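Local coordinates for protein immunomodulatory active chitinase (Trichuris suis, PDB 6G9C) that probably binds and hydrolyses chitin as a family 18 glycosidase and displays immunomodulatory properties in inflammatory lung disease, at residues 237-240 with 241-244; 221-224 with 225-229; 349-352 with 353-357; 308-311 with 312-315; 254-257 with 258-262. All blocks are in the same frame, centred on the assembly; numbering follows the deposited sequence.

How the contacts relate
All five contacts are local and lie within the family 18 region. Contact 1 is a polar turn at the surface; contacts 3 and 4 are buried, while contacts 2 and 5 are half sunk. Contact 3 spans successive turns of helix 347-360 and contact 5 those of helix 251-261, yet the first packs its aliphatic side chains inward and the second carries a salt bridge on its outer side. Contacts 2 and 1 follow each other in the long loop between strand 214-218 and helix 251-261. Trp356 of contact 3 touches both Tyr237 of contact 1 and Ser255 of contact 5. Contact 4, the start of helix 311-319, stands about 31 Å from contact 5, centre to centre.

Contact 1: 237-240 with 241-244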
loop_
_atom_site.group_PDB
_atom_site.type_symbol
_atom_site.label_atom_id
_atom_site.label_comp_id
_atom_site.label_asym_id
_atom_site.label_seq_id
_atom_site.Cartn_x
_atom_site.Cartn_y
_atom_site.Cartn_z
ATOM N N TYR A 237 23.442 20.510 25.761
ATOM C CA TYR A 237 23.695 20.722 27.177
ATOM C C TYR A 237 23.521 22.190 27.535
ATOM O O TYR A 237 23.561 23.074 26.675
ATOM C CB TYR A 237 25.115 20.317 27.586
ATOM C CG TYR A 237 25.584 18.980 27.086
ATOM C CD1 TYR A 237 25.158 17.804 27.688
ATOM C CD2 TYR A 237 26.490 18.893 26.030
ATOM C CE1 TYR A 237 25.609 16.577 27.244
ATOM C CE2 TYR A 237 26.946 17.672 25.580
ATOM C CZ TYR A 237 26.502 16.519 26.190
ATOM O OH TYR A 237 26.953 15.299 25.747
ATOM N N SER A 238 23.383 22.441 28.836
ATOM C CA SER A 238 23.370 23.802 29.344
ATOM C C SER A 238 24.760 24.426 29.240
ATOM O O SER A 238 25.779 23.737 29.167
ATOM C CB SER A 238 22.909 23.829 30.800
ATOM O OG SER A 238 23.814 23.106 31.610
ATOM N N ARG A 239 24.788 25.753 29.235
ATOM C CA ARG A 239 26.027 26.515 29.179
ATOM C C ARG A 239 26.227 27.248 30.498
ATOM O O ARG A 239 25.262 27.656 31.147
ATOM C CB ARG A 239 26.009 27.523 28.027
ATOM C CG ARG A 239 25.292 27.042 26.782
ATOM C CD ARG A 239 25.186 28.170 25.764
ATOM N NE ARG A 239 26.495 28.608 25.280
ATOM C CZ ARG A 239 27.019 29.816 25.489
ATOM N NH1 ARG A 239 26.351 30.732 26.185
ATOM N NH2 ARG A 239 28.217 30.110 24.991
ATOM N N LYS A 240 27.495 27.403 30.890
ATOM C CA LYS A 240 27.801 28.066 32.157
ATOM C C LYS A 240 27.216 29.471 32.219
ATOM O O LYS A 240 26.903 29.963 33.310
ATOM C CB LYS A 240 29.314 28.113 32.381
ATOM C CG LYS A 240 29.853 26.955 33.203
ATOM C CD LYS A 240 31.361 27.046 33.373
ATOM C CE LYS A 240 32.076 26.822 32.049
ATOM N NZ LYS A 240 31.848 25.447 31.517
ATOM N N GLU A 241 27.054 30.129 31.074
ATOM C CA GLU A 241 26.486 31.470 31.036
ATOM C C GLU A 241 24.961 31.480 31.014
ATOM O O GLU A 241 24.365 32.558 31.108
ATOM C CB GLU A 241 27.029 32.232 29.825
ATOM C CG GLU A 241 28.525 32.492 29.911
ATOM C CD GLU A 241 29.136 32.885 28.581
ATOM O OE1 GLU A 241 28.962 34.052 28.167
ATOM O OE2 GLU A 241 29.793 32.026 27.953
ATOM N N ASP A 242 24.314 30.324 30.877
ATOM C CA ASP A 242 22.872 30.269 31.060
ATOM C C ASP A 242 22.520 30.756 32.458
ATOM O O ASP A 242 23.147 30.361 33.444
ATOM C CB ASP A 242 22.350 28.845 30.870
ATOM C CG ASP A 242 22.385 28.386 29.424
ATOM O OD1 ASP A 242 22.805 29.170 28.546
ATOM O OD2 ASP A 242 21.993 27.226 29.175
ATOM N N SER A 243 21.530 31.631 32.542
ATOM C CA SER A 243 20.973 31.959 33.840
ATOM C C SER A 243 20.166 30.782 34.380
ATOM O O SER A 243 19.749 29.886 33.638
ATOM C CB SER A 243 20.109 33.203 33.735
ATOM O OG SER A 243 19.038 32.933 32.861
ATOM N N SER A 244 19.942 30.797 35.696
ATOM C CA SER A 244 19.369 29.630 36.367
ATOM C C SER A 244 18.001 29.256 35.811
ATOM O O SER A 244 17.631 28.079 35.826
ATOM C CB SER A 244 19.270 29.886 37.869
ATOM O OG SER A 244 18.656 31.135 38.114
#
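The carbonyl oxygen Arg239 O receives the backbone N-H of Asp242, with Asp242 N 2.8 Å away, and Lys247 NZ adds a weak bond to the same oxygen. This closes a type I beta turn from Arg239 to Asp242. The turn is bonded a second time, in the reverse sense: Arg239 N donates to Asp242 OD2 at 3.2 Å. That bond is almost straight (174°), but the proton arrives from well above the carboxylate plane. With its CG set beside the backbone N (chi1 -72°), Asp242 folds its carboxylate back over the start of the turn, where OD2 also lies 3.9 Å from Ser238 CB.

The other oxygen faces the aliphatic part of Arg239. Asp242 OD1 is 3.6 Å from Arg239 CB, and CG and CD follow at similar range, the two side chains crossing at about a right angle. The guanidinium itself stays beyond salt-bridge distance of this carboxylate, Arg239 NH1 lying 4.5 Å from Asp242 OD1. A bend at chi3 (64°) turns it toward Glu241, whose OE2 makes a long salt bridge to Arg239 NH2 at 3.9 Å. The stronger partner of NH2 is Asp327, and Lys240 NZ pairs with Glu329.

The turn hangs at the surface of the loop between strand 214-218 and helix 251-261, tied by its two basic side chains to the end of strand 323-327 and the connection to strand 332-337, while Tyr237 OH rests near Trp356 of helix 347-360.

Contact 2: 221-224 with 225-229; sequences DFHG and AWETQ. With EDO (1,2-ethanediol), chain D.
Glu227 grips His223 and Gly224 together. His223 ND1 donates to Glu227 OE2 at 2.9 Å, on the syn lone pair, with ring and carboxylate nearly coplanar (16°); a weaker bond reaches OE1. That second oxygen is also met from above the carboxylate plane by Gly224 N, 3.1 Å from Glu227 OE1. The backbone closes the loop: Glu227 N bonds Gly224 O at 2.9 Å, making a type I turn.

Trp226 covers the glycine. Its CG sits between backbone N and carbonyl carbon (chi1 51°), which folds the indole back so that Gly224 CA lies 3.6 Å from the centroid of its six-membered ring, 8° off the normal, a CH-pi contact. A water joins these groups, donating to Phe222 O at 2.6 Å and weakly to Glu227 OE2, and accepting from Trp226 NE1 at 3.0 Å.

Further out, Phe246 meets the His223 ring edge-to-face and Trp279 holds Glu227 O. Asp221 OD1 is fixed by Tyr275 and Arg277, and Asp221 OD2 accepts from O2 of an ethanediol, probably from the crystallisation liquor, at 2.7 Å. The arrangement belongs to the loop after the sixth barrel strand, 214-218, on the side where family 18 TIM barrels hold their substrate cleft.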
loop_
_atom_site.group_PDB
_atom_site.type_symbol
_atom_site.label_atom_id
_atom_site.label_comp_id
_atom_site.label_asym_id
_atom_site.label_seq_id
_atom_site.Cartn_x
_atom_site.Cartn_y
_atom_site.Cartn_z
ATOM N N ASP A 221 13.027 24.852 20.013
ATOM C CA ASP A 221 12.370 26.136 20.274
ATOM C C ASP A 221 12.590 26.611 21.709
ATOM O O ASP A 221 11.733 27.294 22.275
ATOM C CB ASP A 221 10.863 26.090 19.992
ATOM C CG ASP A 221 10.533 25.687 18.586
ATOM O OD1 ASP A 221 11.352 25.903 17.671
ATOM O OD2 ASP A 221 9.420 25.160 18.388
ATOM N N PHE A 222 13.724 26.263 22.328
ATOM C CA PHE A 222 13.993 26.776 23.672
ATOM C C PHE A 222 14.217 28.280 23.655
ATOM O O PHE A 222 13.896 28.970 24.631
ATOM C CB PHE A 222 15.212 26.076 24.282
ATOM C CG PHE A 222 14.972 24.640 24.640
ATOM C CD1 PHE A 222 14.119 24.300 25.691
ATOM C CD2 PHE A 222 15.593 23.630 23.932
ATOM C CE1 PHE A 222 13.899 22.975 26.029
ATOM C CE2 PHE A 222 15.374 22.294 24.261
ATOM C CZ PHE A 222 14.528 21.967 25.309
ATOM N N HIS A 223 14.769 28.795 22.553
ATOM C CA HIS A 223 15.052 30.207 22.372
ATOM C C HIS A 223 14.735 30.583 20.934
ATOM O O HIS A 223 14.792 29.745 20.033
ATOM C CB HIS A 223 16.516 30.507 22.725
ATOM C CG HIS A 223 16.858 30.141 24.131
ATOM N ND1 HIS A 223 16.436 30.886 25.212
ATOM C CD2 HIS A 223 17.518 29.075 24.639
ATOM C CE1 HIS A 223 16.851 30.310 26.327
ATOM N NE2 HIS A 223 17.507 29.208 26.008
ATOM N N GLY A 224 14.382 31.845 20.730
ATOM C CA GLY A 224 13.956 32.290 19.419
ATOM C C GLY A 224 13.667 33.774 19.429
ATOM O O GLY A 224 13.902 34.466 20.424
ATOM N N ALA A 225 13.139 34.254 18.302
ATOM C CA ALA A 225 13.008 35.687 18.061
ATOM C C ALA A 225 11.988 36.365 18.967
ATOM O O ALA A 225 11.884 37.596 18.938
ATOM C CB ALA A 225 12.655 35.925 16.592
ATOM N N TRP A 226 11.234 35.612 19.768
ATOM C CA TRP A 226 10.412 36.250 20.788
ATOM C C TRP A 226 11.253 36.840 21.911
ATOM O O TRP A 226 10.731 37.634 22.697
ATOM C CB TRP A 226 9.394 35.251 21.352
ATOM C CG TRP A 226 10.015 33.938 21.787
ATOM C CD1 TRP A 226 10.481 33.626 23.036
ATOM C CD2 TRP A 226 10.266 32.781 20.964
ATOM N NE1 TRP A 226 10.979 32.338 23.049
ATOM C CE2 TRP A 226 10.864 31.802 21.791
ATOM C CE3 TRP A 226 10.028 32.476 19.618
ATOM C CZ2 TRP A 226 11.239 30.537 21.310
ATOM C CZ3 TRP A 226 10.391 31.210 19.141
ATOM C CH2 TRP A 226 10.987 30.259 19.990
ATOM N N GLU A 227 12.531 36.479 22.001
ATOM C CA GLU A 227 13.448 37.020 22.993
ATOM C C GLU A 227 14.271 38.164 22.415
ATOM O O GLU A 227 14.608 38.173 21.227
ATOM C CB GLU A 227 14.381 35.926 23.512
ATOM C CG GLU A 227 13.651 34.858 24.300
ATOM C CD GLU A 227 14.471 33.613 24.470
ATOM O OE1 GLU A 227 15.072 33.169 23.466
ATOM O OE2 GLU A 227 14.508 33.079 25.602
ATOM N N THR A 228 14.610 39.127 23.281
ATOM C CA THR A 228 15.357 40.322 22.903
ATOM C C THR A 228 16.869 40.099 22.818
ATOM O O THR A 228 17.608 41.082 22.703
ATOM C CB THR A 228 15.065 41.458 23.895
ATOM O OG1 THR A 228 15.536 41.088 25.199
ATOM C CG2 THR A 228 13.558 41.737 23.972
ATOM N N GLN A 229 17.342 38.853 22.890
ATOM C CA GLN A 229 18.760 38.553 22.718
ATOM C C GLN A 229 18.917 37.172 22.098
ATOM O O GLN A 229 18.035 36.314 22.208
ATOM C CB GLN A 229 19.520 38.602 24.040
ATOM C CG GLN A 229 19.152 37.475 24.973
ATOM C CD GLN A 229 19.523 37.773 26.406
ATOM O OE1 GLN A 229 18.861 38.565 27.078
ATOM N NE2 GLN A 229 20.590 37.140 26.884
HETATM C C1 EDO D . 7.978 22.588 15.367
HETATM O O1 EDO D . 7.051 22.606 16.447
HETATM C C2 EDO D . 9.081 23.618 15.597
HETATM O O2 EDO D . 8.510 24.897 15.888
HETATM O O HOH W 1 12.383 30.950 25.303
#

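Contact 3: 349-352 with 353-357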
loop_
_atom_site.group_PDB
_atom_site.type_symbol
_atom_site.label_atom_id
_atom_site.label_comp_id
_atom_site.label_asym_id
_atom_site.label_seq_id
_atom_site.Cartn_x
_atom_site.Cartn_y
_atom_site.Cartn_z
ATOM N N SER A 349 26.306 18.959 14.972
ATOM C CA SER A 349 25.404 18.971 16.123
ATOM C C SER A 349 24.514 17.735 16.120
ATOM O O SER A 349 24.243 17.155 17.179
ATOM C CB SER A 349 24.560 20.255 16.153
ATOM O OG SER A 349 23.575 20.293 15.133
ATOM N N MET A 350 24.074 17.300 14.938
ATOM C CA MET A 350 23.278 16.075 14.852
ATOM C C MET A 350 24.096 14.864 15.267
ATOM O O MET A 350 23.586 13.959 15.941
ATOM C CB MET A 350 22.748 15.882 13.432
ATOM C CG MET A 350 21.786 16.949 12.984
ATOM S SD MET A 350 20.154 16.685 13.674
ATOM C CE MET A 350 19.266 16.324 12.169
ATOM N N LYS A 351 25.372 14.832 14.864
ATOM C CA LYS A 351 26.259 13.739 15.245
ATOM C C LYS A 351 26.374 13.640 16.753
ATOM O O LYS A 351 26.298 12.546 17.329
ATOM C CB LYS A 351 27.654 13.954 14.636
ATOM C CG LYS A 351 28.039 13.010 13.549
ATOM C CD LYS A 351 29.377 13.434 12.903
ATOM C CE LYS A 351 30.499 13.589 13.926
ATOM N NZ LYS A 351 31.800 13.983 13.285
ATOM N N ALA A 352 26.608 14.777 17.410
ATOM C CA ALA A 352 26.762 14.763 18.857
ATOM C C ALA A 352 25.472 14.309 19.531
ATOM O O ALA A 352 25.497 13.470 20.438
ATOM C CB ALA A 352 27.184 16.146 19.351
ATOM N N LYS A 353 24.330 14.835 19.074
ATOM C CA LYS A 353 23.044 14.510 19.689
ATOM C C LYS A 353 22.671 13.042 19.478
ATOM O O LYS A 353 22.244 12.360 20.417
ATOM C CB LYS A 353 21.960 15.426 19.123
ATOM C CG LYS A 353 22.102 16.873 19.599
ATOM C CD LYS A 353 21.113 17.783 18.891
ATOM C CE LYS A 353 21.079 19.158 19.545
ATOM N NZ LYS A 353 20.201 20.105 18.788
ATOM N N ILE A 354 22.812 12.544 18.247
ATOM C CA ILE A 354 22.418 11.166 17.952
ATOM C C ILE A 354 23.348 10.170 18.638
ATOM O O ILE A 354 22.908 9.109 19.101
ATOM C CB ILE A 354 22.362 10.952 16.428
ATOM C CG1 ILE A 354 21.287 11.861 15.827
ATOM C CG2 ILE A 354 22.063 9.487 16.084
ATOM C CD1 ILE A 354 21.238 11.845 14.323
ATOM N N ASN A 355 24.651 10.472 18.693
ATOM C CA ASN A 355 25.565 9.627 19.455
ATOM C C ASN A 355 25.247 9.689 20.944
ATOM O O ASN A 355 25.382 8.688 21.657
ATOM C CB ASN A 355 27.015 10.044 19.201
ATOM C CG ASN A 355 27.560 9.494 17.899
ATOM O OD1 ASN A 355 27.449 8.301 17.615
ATOM N ND2 ASN A 355 28.158 10.363 17.102
ATOM N N TRP A 356 24.813 10.857 21.427
ATOM C CA TRP A 356 24.379 10.973 22.817
ATOM C C TRP A 356 23.142 10.112 23.094
ATOM O O TRP A 356 23.071 9.425 24.121
ATOM C CB TRP A 356 24.103 12.441 23.146
ATOM C CG TRP A 356 23.533 12.652 24.511
ATOM C CD1 TRP A 356 24.224 12.774 25.681
ATOM C CD2 TRP A 356 22.146 12.764 24.850
ATOM N NE1 TRP A 356 23.352 12.957 26.729
ATOM C CE2 TRP A 356 22.070 12.959 26.243
ATOM C CE3 TRP A 356 20.963 12.729 24.108
ATOM C CZ2 TRP A 356 20.857 13.110 26.912
ATOM C CZ3 TRP A 356 19.756 12.876 24.777
ATOM C CH2 TRP A 356 19.714 13.067 26.161
ATOM N N ILE A 357 22.152 10.147 22.193
ATOM C CA ILE A 357 20.961 9.301 22.340
ATOM C C ILE A 357 21.370 7.858 22.596
ATOM O O ILE A 357 20.832 7.181 23.483
ATOM C CB ILE A 357 20.065 9.400 21.092
ATOM C CG1 ILE A 357 19.456 10.790 20.941
ATOM C CG2 ILE A 357 18.942 8.351 21.132
ATOM C CD1 ILE A 357 18.710 10.930 19.619
#
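Lys353 runs back along the helix past Ser349, one turn earlier. Lys353 CB lies 3.5 Å from Ser349 O, its CG 3.2 Å from that same oxygen and its CD 3.6 Å, so the methylene chain grazes the carbonyl that also accepts the backbone N-H of Lys353. CG stands beside the backbone N (chi1 -70°) and the rest of the chain is extended, which carries NZ to Asp345 OD2 in a salt bridge and to Ser234 O. Ser349 OG bonds Asp345 OD2 as well, so one carboxylate oxygen draws together two donors from successive turns.

The next residue repeats the backward lean with an apolar branch. Ile354 CG1 is 3.1 Å from Met350 O, and Ile354 CD1 reaches within 4.4 Å of Met350 CB; together they face Leu272 of strand 268-281 and helix 392-398. Asn355, on the exposed side, turns its amide toward Lys351 O, which already takes the backbone N-H of Asn355. Asn355 ND2 lies 2.9 Å from Lys351 O, but the bond is strongly bent (117°) and weak. Trp356 departs in another direction, its CG anti to the backbone N (chi1 175°), and the ring is carried off toward helix 251-261.

Helix 347-360 thus lays hydrocarbon against the barrel strand and turns Lys351 and Asn355 outward, while the polar Ser349 and Lys353 are buried and paired with Asp345. The ammonium of the buried Lys353 is met by a carboxylate and a carbonyl, which would tend to keep it protonated.

Contact 4: 308-311 with 312-315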
loop_
_atom_site.group_PDB
_atom_site.type_symbol
_atom_site.label_atom_id
_atom_site.label_comp_id
_atom_site.label_asym_id
_atom_site.label_seq_id
_atom_site.Cartn_x
_atom_site.Cartn_y
_atom_site.Cartn_z
ATOM N N VAL A 308 12.999 32.413 11.216
ATOM C CA VAL A 308 13.328 31.010 10.993
ATOM C C VAL A 308 14.130 30.876 9.701
ATOM O O VAL A 308 14.075 31.730 8.812
ATOM C CB VAL A 308 12.064 30.111 10.957
ATOM C CG1 VAL A 308 11.110 30.558 9.879
ATOM C CG2 VAL A 308 12.429 28.651 10.766
ATOM N N ILE A 309 14.897 29.786 9.616
ATOM C CA ILE A 309 15.736 29.480 8.457
ATOM C C ILE A 309 15.831 27.967 8.369
ATOM O O ILE A 309 15.781 27.273 9.388
ATOM C CB ILE A 309 17.140 30.127 8.569
ATOM C CG1 ILE A 309 17.945 29.966 7.260
ATOM C CG2 ILE A 309 17.936 29.509 9.732
ATOM C CD1 ILE A 309 19.183 30.908 7.163
ATOM N N SER A 310 15.952 27.448 7.149
ATOM C CA SER A 310 16.168 26.019 6.971
ATOM C C SER A 310 17.662 25.711 6.884
ATOM O O SER A 310 18.479 26.574 6.570
ATOM C CB SER A 310 15.480 25.520 5.704
ATOM O OG SER A 310 16.172 26.024 4.561
ATOM N N TYR A 311 18.013 24.448 7.146
ATOM C CA TYR A 311 19.410 24.055 7.007
ATOM C C TYR A 311 19.929 24.329 5.597
ATOM O O TYR A 311 21.053 24.823 5.420
ATOM C CB TYR A 311 19.602 22.579 7.370
ATOM C CG TYR A 311 21.015 22.137 7.110
ATOM C CD1 TYR A 311 22.066 22.644 7.857
ATOM C CD2 TYR A 311 21.317 21.250 6.083
ATOM C CE1 TYR A 311 23.393 22.272 7.588
ATOM C CE2 TYR A 311 22.618 20.877 5.825
ATOM C CZ TYR A 311 23.652 21.382 6.586
ATOM O OH TYR A 311 24.961 21.010 6.333
ATOM N N TYR A 312 19.137 24.023 4.569
ATOM C CA TYR A 312 19.669 24.257 3.229
ATOM C C TYR A 312 19.825 25.752 2.940
ATOM O O TYR A 312 20.691 26.143 2.148
ATOM C CB TYR A 312 18.804 23.550 2.175
ATOM C CG TYR A 312 17.367 24.014 2.013
ATOM C CD1 TYR A 312 17.053 25.141 1.246
ATOM C CD2 TYR A 312 16.309 23.289 2.577
ATOM C CE1 TYR A 312 15.730 25.547 1.069
ATOM C CE2 TYR A 312 14.989 23.692 2.403
ATOM C CZ TYR A 312 14.704 24.817 1.650
ATOM O OH TYR A 312 13.386 25.220 1.478
ATOM N N GLU A 313 19.019 26.599 3.581
ATOM C CA GLU A 313 19.199 28.041 3.440
ATOM C C GLU A 313 20.453 28.510 4.167
ATOM O O GLU A 313 21.132 29.438 3.711
ATOM C CB GLU A 313 17.969 28.777 3.971
ATOM C CG GLU A 313 16.815 28.881 2.993
ATOM C CD GLU A 313 15.555 29.387 3.674
ATOM O OE1 GLU A 313 15.501 29.326 4.920
ATOM O OE2 GLU A 313 14.629 29.847 2.973
ATOM N N VAL A 314 20.766 27.895 5.312
ATOM C CA VAL A 314 22.053 28.153 5.959
ATOM C C VAL A 314 23.193 27.802 5.012
ATOM O O VAL A 314 24.174 28.546 4.889
ATOM C CB VAL A 314 22.168 27.373 7.283
ATOM C CG1 VAL A 314 23.627 27.406 7.793
ATOM C CG2 VAL A 314 21.172 27.924 8.331
ATOM N N CYS A 315 23.083 26.663 4.321
ATOM C CA CYS A 315 24.121 26.297 3.364
ATOM C C CYS A 315 24.299 27.378 2.306
ATOM O O CYS A 315 25.434 27.724 1.944
ATOM C CB CYS A 315 23.768 24.961 2.715
ATOM S SG CYS A 315 24.210 23.544 3.728
#
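Strand 308-310 passes directly into helix 311-319, whose first turn is closed by Val314 N to Ser310 O (2.9 Å) and Cys315 N to Tyr311 O. Ser310 is the N-cap, and with Glu313 it forms a capping box. Glu313 N donates to Ser310 OG at 3.1 Å, and Ser310 N returns the bond to Glu313 OE1 at 2.9 Å, nearly straight (170°), arriving on the anti side of the carboxylate and 28° out of its plane. OE1 also takes a weak bond from Ser310 OG and one from Thr300; OE2 is held by the backbone N-H groups of Tyr302 and Leu303, so this buried carboxylate is well supplied with donors.

A hydrophobic staple flanks the box: Ile309 CD1 meets Val314 CG2 at 3.8 Å, one side chain lying crosswise to the other. A chi1 of 64° swings the Tyr312 ring under the cap, where Ser310 OG lies over the ring centre, 3.4 Å from Tyr312 CD2. Tyr302 meets this ring edge-to-face.

Strand and helix lie between strand 268-281 and helix 347-360, probably in the alpha+beta insertion known from related chitinases, and the Cys315-Cys380 disulfide ties the helix to the chain after strand 364-368. His383 fixes the Tyr311 hydroxyl, and Cys315, one turn on from Tyr311, places SG over that ring's face, 3.6 Å from Tyr311 CZ.

Contact 5: 254-257 with 258-262; sequences SSKY and WSDKG
One salt bridge spans a turn on the outer side of the helix: Lys256 NZ donates to Asp260 OD2 at 3.0 Å, on the syn lone pair. The lysine runs extended as far as CE and bends only at its last torsion (chi4 -64°), which turns the ammonium toward Asp260 OD2. The backbone beneath joins the same two residues, Asp260 N lying 2.8 Å from Lys256 O.

Packing of hydrocarbon on an aromatic ring comes next. Tyr257 and Lys261 lie side by side and point the same way; Lys261 CG stands 3.8 Å from the centroid of the Tyr257 ring, 26° off its normal, a CH-pi contact over one face. Further along, Lys261 CD is 3.6 Å from Tyr257 OH. Both polar ends meet at Asp200 OD1, which takes a hydrogen bond from the tyrosine and a salt bridge from the lysine, a shared partner consistent with their common direction. Trp258 makes a different aromatic approach, with its CD1 edge 3.4 Å from Ser254 O in the ring plane.

Backbone bonds end the helix in a Schellman motif. Gly262 has a positive phi (120°), and its N bonds Ser259 O at 3.0 Å and, weakly, Trp258 O.

Helix 251-261 lies with Ser254, Ser255 and Trp258 against Leu217 of strand 214-218, Ser255, Trp258 and Ser259 against strand 268-281, and Tyr257 and Trp258 against helix 196-202, while Trp258 NE1 reaches Ser193 O at the end of strand 187-193.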
loop_
_atom_site.group_PDB
_atom_site.type_symbol
_atom_site.label_atom_id
_atom_site.label_comp_id
_atom_site.label_asym_id
_atom_site.label_seq_id
_atom_site.Cartn_x
_atom_site.Cartn_y
_atom_site.Cartn_z
ATOM N N SER A 254 15.768 18.207 29.682
ATOM C CA SER A 254 14.348 18.039 29.386
ATOM C C SER A 254 13.989 16.567 29.203
ATOM O O SER A 254 12.950 16.107 29.696
ATOM C CB SER A 254 13.965 18.860 28.153
ATOM O OG SER A 254 14.558 18.345 26.952
ATOM N N SER A 255 14.844 15.805 28.510
ATOM C CA SER A 255 14.618 14.365 28.396
ATOM C C SER A 255 14.773 13.674 29.749
ATOM O O SER A 255 13.960 12.814 30.116
ATOM C CB SER A 255 15.575 13.772 27.360
ATOM O OG SER A 255 16.919 13.848 27.807
ATOM N N LYS A 256 15.807 14.042 30.511
ATOM C CA LYS A 256 15.974 13.478 31.842
ATOM C C LYS A 256 14.767 13.770 32.719
ATOM O O LYS A 256 14.405 12.950 33.569
ATOM C CB LYS A 256 17.247 14.022 32.495
ATOM C CG LYS A 256 17.473 13.558 33.928
ATOM C CD LYS A 256 18.792 14.090 34.473
ATOM C CE LYS A 256 19.226 13.341 35.723
ATOM N NZ LYS A 256 18.275 13.541 36.849
ATOM N N TYR A 257 14.125 14.926 32.524
ATOM C CA TYR A 257 12.964 15.255 33.343
ATOM C C TYR A 257 11.800 14.312 33.050
ATOM O O TYR A 257 11.148 13.818 33.975
ATOM C CB TYR A 257 12.541 16.710 33.132
ATOM C CG TYR A 257 11.521 17.152 34.167
ATOM C CD1 TYR A 257 11.902 17.405 35.476
ATOM C CD2 TYR A 257 10.173 17.277 33.841
ATOM C CE1 TYR A 257 10.972 17.791 36.435
ATOM C CE2 TYR A 257 9.239 17.662 34.793
ATOM C CZ TYR A 257 9.652 17.918 36.081
ATOM O OH TYR A 257 8.739 18.301 37.023
ATOM N N TRP A 258 11.522 14.056 31.769
ATOM C CA TRP A 258 10.477 13.095 31.426
ATOM C C TRP A 258 10.774 11.727 32.027
ATOM O O TRP A 258 9.870 11.065 32.557
ATOM C CB TRP A 258 10.326 13.001 29.910
ATOM C CG TRP A 258 9.404 14.035 29.377
ATOM C CD1 TRP A 258 9.731 15.300 28.981
ATOM C CD2 TRP A 258 7.988 13.904 29.181
ATOM N NE1 TRP A 258 8.607 15.964 28.550
ATOM C CE2 TRP A 258 7.522 15.134 28.672
ATOM C CE3 TRP A 258 7.071 12.864 29.383
ATOM C CZ2 TRP A 258 6.181 15.354 28.361
ATOM C CZ3 TRP A 258 5.731 13.085 29.069
ATOM C CH2 TRP A 258 5.304 14.320 28.565
ATOM N N SER A 259 12.038 11.298 31.974
ATOM C CA SER A 259 12.438 10.065 32.646
ATOM C C SER A 259 12.166 10.148 34.143
ATOM O O SER A 259 11.549 9.244 34.725
ATOM C CB SER A 259 13.915 9.783 32.384
ATOM O OG SER A 259 14.317 8.551 32.962
ATOM N N ASP A 260 12.614 11.236 34.786
ATOM C CA ASP A 260 12.433 11.359 36.232
ATOM C C ASP A 260 10.958 11.358 36.614
ATOM O O ASP A 260 10.606 10.952 37.727
ATOM C CB ASP A 260 13.103 12.636 36.755
ATOM C CG ASP A 260 14.620 12.537 36.798
ATOM O OD1 ASP A 260 15.160 11.408 36.843
ATOM O OD2 ASP A 260 15.272 13.604 36.806
ATOM N N LYS A 261 10.087 11.796 35.705
ATOM C CA LYS A 261 8.656 11.860 35.965
ATOM C C LYS A 261 7.952 10.532 35.729
ATOM O O LYS A 261 6.770 10.413 36.063
ATOM C CB LYS A 261 8.017 12.942 35.096
ATOM C CG LYS A 261 8.457 14.344 35.472
ATOM C CD LYS A 261 7.622 14.895 36.600
ATOM C CE LYS A 261 6.196 15.161 36.147
ATOM N NZ LYS A 261 5.406 15.799 37.245
ATOM N N GLY A 262 8.628 9.545 35.149
ATOM C CA GLY A 262 8.062 8.213 35.081
ATOM C C GLY A 262 7.861 7.651 33.689
ATOM O O GLY A 262 7.237 6.597 33.542
#